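Side-chain contacts in auracyanin-A (Chloroflexus aurantiacus, PDB 2AAN), which is a blue copper protein that probably serves as a soluble electron acceptor for the membrane-bound alternative complex III: residues N72-G77 against I122-G127; Y86-A89 against N93-A96; H58-V63 against V107-T112. One frame throughout, in Å; residues are numbered along the deposited sequence.

The three contacts meet around strand 61-63 and the loop that carries Cys123. Interaction 1 sets helix 67-80 against that loop. Interaction 2 joins the chain after the helix to strand 94-97, and Ile73 CG2 lies 3.5 Å from Leu87 CD2 where it adjoins interaction 1. Interaction 3 crosses the core. Two hydrogen bonds tie it to interaction 1: Asn59 OD1 to Thr124 N, 2.9 Å, and Ile122 O to Ile61 N, 2.9 Å. Backbone hydrogen bonds from Ile95 and Ala96 to Leu62 tie it to interaction 2. Interactions 1 and 3 each supply a copper ligand, Cys123 and His58. The Leu87 side chain of interaction 2 is about 11 Å from the copper.

Interaction 1 of 3, residues N72-G77 against I122-G127; sequences NIANAG and ICTVPG. With CU (copper (II) ion), chain B.
Two first torsions bring Ile73 and Thr124 together. In Ile73 the CG2 methyl is anti to the backbone N (chi1 -70°, counted to CG1), which brings CG2 within touch of the loop. In Thr124 chi1 of 63° puts CG2 on the helix side, opposite the carbonyl carbon. The two methyls meet at 4.0 Å, Ile73 CG2 to Thr124 CG2. Thr124 CG2 also lies 4.1 Å from Ala74 CA, on the helix backbone. Ala74 and Gly77 lie on the helix side facing Thr124, where the backbones come close: Ala74 CA and Thr124 CA are 4.7 Å apart.

No direct hydrogen bond joins the segments. One water does so instead. It donates to Ala74 O at 2.8 Å and to Thr124 O at 2.7 Å, so the two carbonyls are bridged without a side chain. The polar branch of Thr124 is used in another direction. Its OG1 is hydrogen-bonded to Tyr86 O, while Thr124 N is bonded to Asn59 OD1. The buried threonine is thus held by its hydroxyl, its amide and its methyl.

The neighbouring Cys123 turns its side chain the other way, toward the metal. Cys123 SG binds the copper at 2.2 Å. The same sulfur accepts a nearly straight hydrogen bond from Val125 N, 3.5 Å to Cys123 SG with 162° at the hydrogen. Such a bond may tune the electron-rich thiolate. His58, His128 and Met132 complete the metal site. A cysteine on the loop after a strand, with an amide two residues on pointing at its sulfur, is the pattern of the type 1 copper site in azurin-like cupredoxins.

Interaction 2 of 3, residues Y86-A89 against N93-A96; sequences YLPA and NIIA. With SO4 (sulfate ion), chain C.
Ile94, which meets Leu87 and Pro88 across this contact, sits on a strand that pairs with strand 61-63 through a backbone hydrogen bond from Ile95 N to Leu62 O. The following residue takes the other end of the same partner, with Ala96 O bonded to Leu62 N. Ile95 and Ala96 therefore both face Leu62, which is a classic beta bulge. Strand 94-97 is held in this way at the edge of the five-stranded sheet.

Ile94 reaches out from the strand with an extended side chain. Its chi2 of 164° carries CD1 away from the backbone, and this one methyl makes the whole contact. Ile94 CD1 lies 4.0 Å from Leu87 CD2 and 4.2 Å from Pro88 CG. Both partners come to it obliquely.

In the cupredoxin fold the sheets form a sandwich, and here helix 67-80 lies outside it, in the connection between strands 61-63 and 94-97, as in azurin. The contact closes the return from that helix to the edge strand. Ile73 of the helix touches Leu87, Pro88 and Ile94. Ile61 of strand 61-63 touches Leu87 and Ile94 as well. The result is a small apolar cluster shared by loop, helix and sheet.

A sulfate ion, probably from the crystallisation liquor, lies beside the loop at Ala89. Ala89 N makes a weak hydrogen bond to sulfate O2, 3.4 Å long and bent to 140° at the hydrogen.

Interaction 3 of 3, residues H58-V63 against V107-T112; sequences HNWILV and VEVTFT. With CU (copper (II) ion), chain B.
Trp60, Leu62, Val109 and Phe111 meet in the core of the cupredoxin sandwich. Leu62 on strand 61-63, and Trp60 just before it, face Val109 and Phe111 of strand 106-112. Strand 61-63 belongs to the five-stranded sheet and strand 106-112 to the three-stranded one. All four residues point their CB inward, and the contact is wholly apolar.

Trp60 has CG anti to its backbone N (chi1 -177°), which sends the indole out toward the opposite sheet. Its six-membered ring then reaches Phe111. The two rings are nearly parallel, with planes at 30°, but they are slid apart: the centroids are 5.8 Å from each other and overlap is slight. Their closest atoms are Trp60 CH2 and Phe111 CE2, 3.7 Å apart. Val109 approaches the indole with one methyl, CG1, which lies 4.1 Å from Trp60 CE3.

Phe111 lifts its ring into the core with chi1 at 66°, so that CG is flanked by both the N and the C of its own backbone. There the ring has Trp60 at CE2 and Leu62 at CE1, with CZ near both. Ile47 of strand 44-50 touches both aromatic side chains. Phe32 meets the indole edge-to-face, and Tyr121 meets it too.

The segment also leads to the metal. His58 lies two residues before Trp60, and His58 ND1 binds the copper at 2.1 Å. The Trp60 side chain is about 7 Å from those of Cys123 and Met132, two further copper ligands. At the far end of the cluster a single methyl makes the touch: Leu62 CD2 lies 3.6 Å from Phe111 CE1.

Interaction 1 of 3, residues N72-G77 against I122-G127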
loop_
_atom_site.group_PDB
_atom_site.type_symbol
_atom_site.label_atom_id
_atom_site.label_comp_id
_atom_site.label_asym_id
_atom_site.label_seq_id
_atom_site.Cartn_x
_atom_site.Cartn_y
_atom_site.Cartn_z
ATOM N N ASN A 72 -6.062 12.027 3.741
ATOM C CA ASN A 72 -6.665 12.678 2.577
ATOM C C ASN A 72 -6.883 11.703 1.406
ATOM O O ASN A 72 -7.953 11.692 0.798
ATOM C CB ASN A 72 -5.807 13.883 2.167
ATOM C CG ASN A 72 -6.305 14.565 0.889
ATOM O OD1 ASN A 72 -5.709 14.397 -0.189
ATOM N ND2 ASN A 72 -7.390 15.342 1.003
ATOM N N ILE A 73 -5.865 10.905 1.091
ATOM C CA ILE A 73 -5.954 9.941 0.016
ATOM C C ILE A 73 -7.009 8.885 0.329
ATOM O O ILE A 73 -7.956 8.671 -0.452
ATOM C CB ILE A 73 -4.576 9.285 -0.263
ATOM C CG1 ILE A 73 -3.653 10.309 -0.893
ATOM C CG2 ILE A 73 -4.735 8.087 -1.177
ATOM C CD1 ILE A 73 -2.242 9.930 -0.862
ATOM N N ALA A 74 -6.902 8.251 1.481
ATOM C CA ALA A 74 -7.966 7.304 1.891
ATOM C C ALA A 74 -9.355 7.948 1.858
ATOM O O ALA A 74 -10.327 7.347 1.380
ATOM C CB ALA A 74 -7.677 6.728 3.265
ATOM N N ASN A 75 -9.472 9.176 2.337
ATOM C CA ASN A 75 -10.797 9.797 2.353
ATOM C C ASN A 75 -11.363 9.988 0.937
ATOM O O ASN A 75 -12.566 9.778 0.708
ATOM C CB ASN A 75 -10.778 11.123 3.094
ATOM C CG ASN A 75 -12.123 11.759 3.131
ATOM O OD1 ASN A 75 -13.006 11.346 3.885
ATOM N ND2 ASN A 75 -12.310 12.768 2.300
ATOM N N ALA A 76 -10.493 10.371 -0.004
ATOM C CA ALA A 76 -10.864 10.511 -1.408
ATOM C C ALA A 76 -11.338 9.173 -1.956
ATOM O O ALA A 76 -12.295 9.104 -2.728
ATOM C CB ALA A 76 -9.674 11.028 -2.230
ATOM N N GLY A 77 -10.708 8.093 -1.511
ATOM C CA GLY A 77 -11.057 6.773 -1.975
ATOM C C GLY A 77 -12.477 6.364 -1.628
ATOM O O GLY A 77 -13.071 5.538 -2.299
ATOM N N ILE A 122 -0.213 2.378 3.039
ATOM C CA ILE A 122 -1.554 2.327 3.589
ATOM C C ILE A 122 -2.439 1.473 2.692
ATOM O O ILE A 122 -2.094 1.151 1.555
ATOM C CB ILE A 122 -2.208 3.727 3.741
ATOM C CG1 ILE A 122 -2.458 4.394 2.364
ATOM C CG2 ILE A 122 -1.318 4.630 4.566
ATOM C CD1 ILE A 122 -3.231 5.692 2.405
ATOM N N CYS A 123 -3.583 1.085 3.237
ATOM C CA CYS A 123 -4.644 0.501 2.413
ATOM C C CYS A 123 -5.761 1.522 2.358
ATOM O O CYS A 123 -6.131 2.044 3.395
ATOM C CB CYS A 123 -5.145 -0.771 3.046
ATOM S SG CYS A 123 -6.635 -1.475 2.305
ATOM N N THR A 124 -6.308 1.784 1.181
ATOM C CA THR A 124 -7.398 2.755 1.036
ATOM C C THR A 124 -8.794 2.130 0.903
ATOM O O THR A 124 -9.752 2.818 0.589
ATOM C CB THR A 124 -7.132 3.666 -0.176
ATOM O OG1 THR A 124 -7.113 2.886 -1.356
ATOM C CG2 THR A 124 -5.805 4.383 -0.015
ATOM N N VAL A 125 -8.934 0.846 1.187
ATOM C CA VAL A 125 -10.260 0.247 1.222
ATOM C C VAL A 125 -11.044 0.940 2.377
ATOM O O VAL A 125 -10.483 1.176 3.443
ATOM C CB VAL A 125 -10.152 -1.287 1.337
ATOM C CG1 VAL A 125 -11.508 -1.950 1.763
ATOM C CG2 VAL A 125 -9.582 -1.873 0.022
ATOM N N PRO A 126 -12.310 1.330 2.127
ATOM C CA PRO A 126 -13.066 2.092 3.102
ATOM C C PRO A 126 -12.945 1.553 4.521
ATOM O O PRO A 126 -13.228 0.393 4.763
ATOM C CB PRO A 126 -14.519 1.968 2.584
ATOM C CG PRO A 126 -14.345 2.009 1.115
ATOM C CD PRO A 126 -13.080 1.178 0.876
ATOM N N GLY A 127 -12.544 2.419 5.446
ATOM C CA GLY A 127 -12.454 2.048 6.854
ATOM C C GLY A 127 -11.172 1.366 7.317
ATOM O O GLY A 127 -10.968 1.189 8.529
HETATM CU CU CU B . -7.335 -3.111 3.631
HETATM O O HOH W 1 -11.239 4.750 1.665
#

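Interaction 2 of 3, residues Y86-A89 against N93-A96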
loop_
_atom_site.group_PDB
_atom_site.type_symbol
_atom_site.label_atom_id
_atom_site.label_comp_id
_atom_site.label_asym_id
_atom_site.label_seq_id
_atom_site.Cartn_x
_atom_site.Cartn_y
_atom_site.Cartn_z
ATOM N N TYR A 86 -10.253 2.629 -5.057
ATOM C CA TYR A 86 -10.478 3.509 -3.908
ATOM C C TYR A 86 -9.350 4.518 -3.814
ATOM O O TYR A 86 -8.803 4.753 -2.738
ATOM C CB TYR A 86 -10.597 2.713 -2.609
ATOM C CG TYR A 86 -11.765 1.743 -2.607
ATOM C CD1 TYR A 86 -11.562 0.397 -2.810
ATOM C CD2 TYR A 86 -13.072 2.184 -2.415
ATOM C CE1 TYR A 86 -12.631 -0.501 -2.796
ATOM C CE2 TYR A 86 -14.158 1.288 -2.404
ATOM C CZ TYR A 86 -13.908 -0.061 -2.606
ATOM O OH TYR A 86 -14.959 -0.956 -2.609
ATOM N N LEU A 87 -9.010 5.122 -4.946
ATOM C CA LEU A 87 -7.939 6.124 -4.979
ATOM C C LEU A 87 -8.314 7.299 -5.850
ATOM O O LEU A 87 -9.125 7.166 -6.761
ATOM C CB LEU A 87 -6.672 5.507 -5.560
ATOM C CG LEU A 87 -5.822 4.652 -4.641
ATOM C CD1 LEU A 87 -4.704 4.093 -5.501
ATOM C CD2 LEU A 87 -5.268 5.450 -3.486
ATOM N N PRO A 88 -7.725 8.462 -5.563
ATOM C CA PRO A 88 -7.881 9.605 -6.467
ATOM C C PRO A 88 -7.096 9.436 -7.762
ATOM O O PRO A 88 -6.018 8.807 -7.784
ATOM C CB PRO A 88 -7.306 10.766 -5.667
ATOM C CG PRO A 88 -6.333 10.148 -4.783
ATOM C CD PRO A 88 -6.861 8.777 -4.420
ATOM N N ALA A 89 -7.642 10.023 -8.823
ATOM C CA ALA A 89 -7.006 10.037 -10.146
ATOM C C ALA A 89 -5.746 10.938 -10.143
ATOM O O ALA A 89 -4.843 10.755 -10.941
ATOM C CB ALA A 89 -7.995 10.509 -11.183
ATOM N N ASN A 93 0.850 12.503 -5.051
ATOM C CA ASN A 93 1.414 12.002 -3.804
ATOM C C ASN A 93 1.319 10.477 -3.655
ATOM O O ASN A 93 1.351 9.954 -2.552
ATOM C CB ASN A 93 0.707 12.696 -2.631
ATOM C CG ASN A 93 1.072 14.153 -2.525
ATOM O OD1 ASN A 93 2.230 14.485 -2.401
ATOM N ND2 ASN A 93 0.085 15.021 -2.571
ATOM N N ILE A 94 1.182 9.784 -4.770
ATOM C CA ILE A 94 1.159 8.348 -4.812
ATOM C C ILE A 94 2.389 7.931 -5.597
ATOM O O ILE A 94 2.573 8.312 -6.779
ATOM C CB ILE A 94 -0.172 7.826 -5.405
ATOM C CG1 ILE A 94 -1.323 8.185 -4.447
ATOM C CG2 ILE A 94 -0.152 6.346 -5.661
ATOM C CD1 ILE A 94 -2.710 8.088 -5.078
ATOM N N ILE A 95 3.229 7.128 -4.950
ATOM C CA ILE A 95 4.456 6.633 -5.557
ATOM C C ILE A 95 4.220 5.330 -6.294
ATOM O O ILE A 95 4.765 5.104 -7.397
ATOM C CB ILE A 95 5.559 6.455 -4.503
ATOM C CG1 ILE A 95 5.905 7.825 -3.891
ATOM C CG2 ILE A 95 6.784 5.855 -5.141
ATOM C CD1 ILE A 95 6.756 7.764 -2.666
ATOM N N ALA A 96 3.450 4.448 -5.671
ATOM C CA ALA A 96 3.142 3.161 -6.281
ATOM C C ALA A 96 1.822 2.643 -5.730
ATOM O O ALA A 96 1.460 2.982 -4.589
ATOM C CB ALA A 96 4.281 2.182 -6.008
HETATM S S SO4 C . -11.105 11.984 -9.427
HETATM O O1 SO4 C . -12.531 12.156 -9.211
HETATM O O2 SO4 C . -10.835 10.617 -9.854
HETATM O O3 SO4 C . -10.719 12.891 -10.489
HETATM O O4 SO4 C . -10.376 12.124 -8.180
#

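Interaction 3 of 3, residues H58-V63 against V107-T112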
loop_
_atom_site.group_PDB
_atom_site.type_symbol
_atom_site.label_atom_id
_atom_site.label_comp_id
_atom_site.label_asym_id
_atom_site.label_seq_id
_atom_site.Cartn_x
_atom_site.Cartn_y
_atom_site.Cartn_z
ATOM N N HIS A 58 -8.254 -5.554 0.006
ATOM C CA HIS A 58 -7.174 -4.706 0.485
ATOM C C HIS A 58 -6.353 -4.212 -0.700
ATOM O O HIS A 58 -6.241 -4.887 -1.727
ATOM C CB HIS A 58 -6.199 -5.493 1.349
ATOM C CG HIS A 58 -6.760 -5.997 2.648
ATOM N ND1 HIS A 58 -7.132 -5.161 3.678
ATOM C CD2 HIS A 58 -7.004 -7.261 3.081
ATOM C CE1 HIS A 58 -7.579 -5.887 4.692
ATOM N NE2 HIS A 58 -7.485 -7.170 4.365
ATOM N N ASN A 59 -5.638 -3.129 -0.461
ATOM C CA ASN A 59 -4.548 -2.747 -1.349
ATOM C C ASN A 59 -3.330 -2.304 -0.552
ATOM O O ASN A 59 -3.347 -2.301 0.685
ATOM C CB ASN A 59 -5.004 -1.719 -2.406
ATOM C CG ASN A 59 -5.578 -0.450 -1.817
ATOM O OD1 ASN A 59 -5.274 -0.111 -0.701
ATOM N ND2 ASN A 59 -6.422 0.266 -2.584
ATOM N N TRP A 60 -2.262 -2.008 -1.276
ATOM C CA TRP A 60 -0.981 -1.533 -0.697
ATOM C C TRP A 60 -0.590 -0.354 -1.532
ATOM O O TRP A 60 -0.283 -0.530 -2.699
ATOM C CB TRP A 60 0.096 -2.607 -0.780
ATOM C CG TRP A 60 1.411 -2.238 -0.157
ATOM C CD1 TRP A 60 1.822 -2.552 1.087
ATOM C CD2 TRP A 60 2.511 -1.575 -0.792
ATOM N NE1 TRP A 60 3.088 -2.041 1.322
ATOM C CE2 TRP A 60 3.546 -1.462 0.170
ATOM C CE3 TRP A 60 2.712 -1.025 -2.051
ATOM C CZ2 TRP A 60 4.752 -0.820 -0.093
ATOM C CZ3 TRP A 60 3.915 -0.387 -2.313
ATOM C CH2 TRP A 60 4.929 -0.314 -1.351
ATOM N N ILE A 61 -0.671 0.828 -0.930
ATOM C CA ILE A 61 -0.409 2.078 -1.612
ATOM C C ILE A 61 0.721 2.818 -0.891
ATOM O O ILE A 61 0.624 3.116 0.303
ATOM C CB ILE A 61 -1.669 2.975 -1.632
ATOM C CG1 ILE A 61 -2.914 2.208 -2.124
ATOM C CG2 ILE A 61 -1.446 4.258 -2.422
ATOM C CD1 ILE A 61 -2.888 1.587 -3.513
ATOM N N LEU A 62 1.764 3.140 -1.636
ATOM C CA LEU A 62 2.898 3.880 -1.118
ATOM C C LEU A 62 2.737 5.336 -1.392
ATOM O O LEU A 62 2.634 5.744 -2.548
ATOM C CB LEU A 62 4.176 3.410 -1.787
ATOM C CG LEU A 62 5.496 4.003 -1.330
ATOM C CD1 LEU A 62 5.747 3.732 0.143
ATOM C CD2 LEU A 62 6.594 3.390 -2.128
ATOM N N VAL A 63 2.720 6.133 -0.345
ATOM C CA VAL A 63 2.389 7.524 -0.540
ATOM C C VAL A 63 3.521 8.422 -0.137
ATOM O O VAL A 63 4.442 8.012 0.580
ATOM C CB VAL A 63 1.125 7.925 0.187
ATOM C CG1 VAL A 63 -0.045 7.043 -0.258
ATOM C CG2 VAL A 63 1.345 7.843 1.628
ATOM N N VAL A 107 -1.562 -10.023 -5.371
ATOM C CA VAL A 107 -1.328 -9.030 -6.383
ATOM C C VAL A 107 0.107 -8.537 -6.265
ATOM O O VAL A 107 0.780 -8.752 -5.262
ATOM C CB VAL A 107 -2.309 -7.869 -6.274
ATOM C CG1 VAL A 107 -3.751 -8.384 -6.357
ATOM C CG2 VAL A 107 -2.114 -7.077 -4.992
ATOM N N GLU A 108 0.589 -7.883 -7.309
ATOM C CA GLU A 108 1.965 -7.377 -7.306
ATOM C C GLU A 108 2.019 -5.989 -7.830
ATOM O O GLU A 108 1.288 -5.620 -8.738
ATOM C CB GLU A 108 2.900 -8.219 -8.195
ATOM C CG GLU A 108 3.051 -9.671 -7.753
ATOM C CD GLU A 108 4.170 -10.413 -8.506
ATOM O OE1 GLU A 108 4.935 -11.152 -7.831
ATOM O OE2 GLU A 108 4.270 -10.260 -9.758
ATOM N N VAL A 109 2.939 -5.229 -7.281
ATOM C CA VAL A 109 3.362 -3.967 -7.894
ATOM C C VAL A 109 4.877 -3.859 -7.889
ATOM O O VAL A 109 5.494 -4.056 -6.863
ATOM C CB VAL A 109 2.748 -2.735 -7.182
ATOM C CG1 VAL A 109 2.804 -2.886 -5.692
ATOM C CG2 VAL A 109 3.485 -1.461 -7.615
ATOM N N THR A 110 5.473 -3.581 -9.056
ATOM C CA THR A 110 6.909 -3.325 -9.164
ATOM C C THR A 110 7.146 -1.827 -9.308
ATOM O O THR A 110 6.487 -1.160 -10.125
ATOM C CB THR A 110 7.518 -4.076 -10.387
ATOM O OG1 THR A 110 7.246 -5.483 -10.273
ATOM C CG2 THR A 110 8.993 -3.872 -10.495
ATOM N N PHE A 111 8.059 -1.284 -8.502
ATOM C CA PHE A 111 8.388 0.142 -8.581
ATOM C C PHE A 111 9.871 0.358 -8.287
ATOM O O PHE A 111 10.549 -0.517 -7.790
ATOM C CB PHE A 111 7.519 0.969 -7.624
ATOM C CG PHE A 111 7.771 0.688 -6.155
ATOM C CD1 PHE A 111 8.570 1.529 -5.389
ATOM C CD2 PHE A 111 7.158 -0.387 -5.523
ATOM C CE1 PHE A 111 8.788 1.292 -4.051
ATOM C CE2 PHE A 111 7.368 -0.622 -4.173
ATOM C CZ PHE A 111 8.179 0.203 -3.441
ATOM N N THR A 112 10.365 1.508 -8.700
ATOM C CA THR A 112 11.697 1.956 -8.358
ATOM C C THR A 112 11.603 2.680 -7.027
ATOM O O THR A 112 10.841 3.636 -6.884
ATOM C CB THR A 112 12.240 2.935 -9.395
ATOM O OG1 THR A 112 12.363 2.265 -10.666
ATOM C CG2 THR A 112 13.617 3.479 -8.961
HETATM CU CU CU B . -7.335 -3.111 3.631
#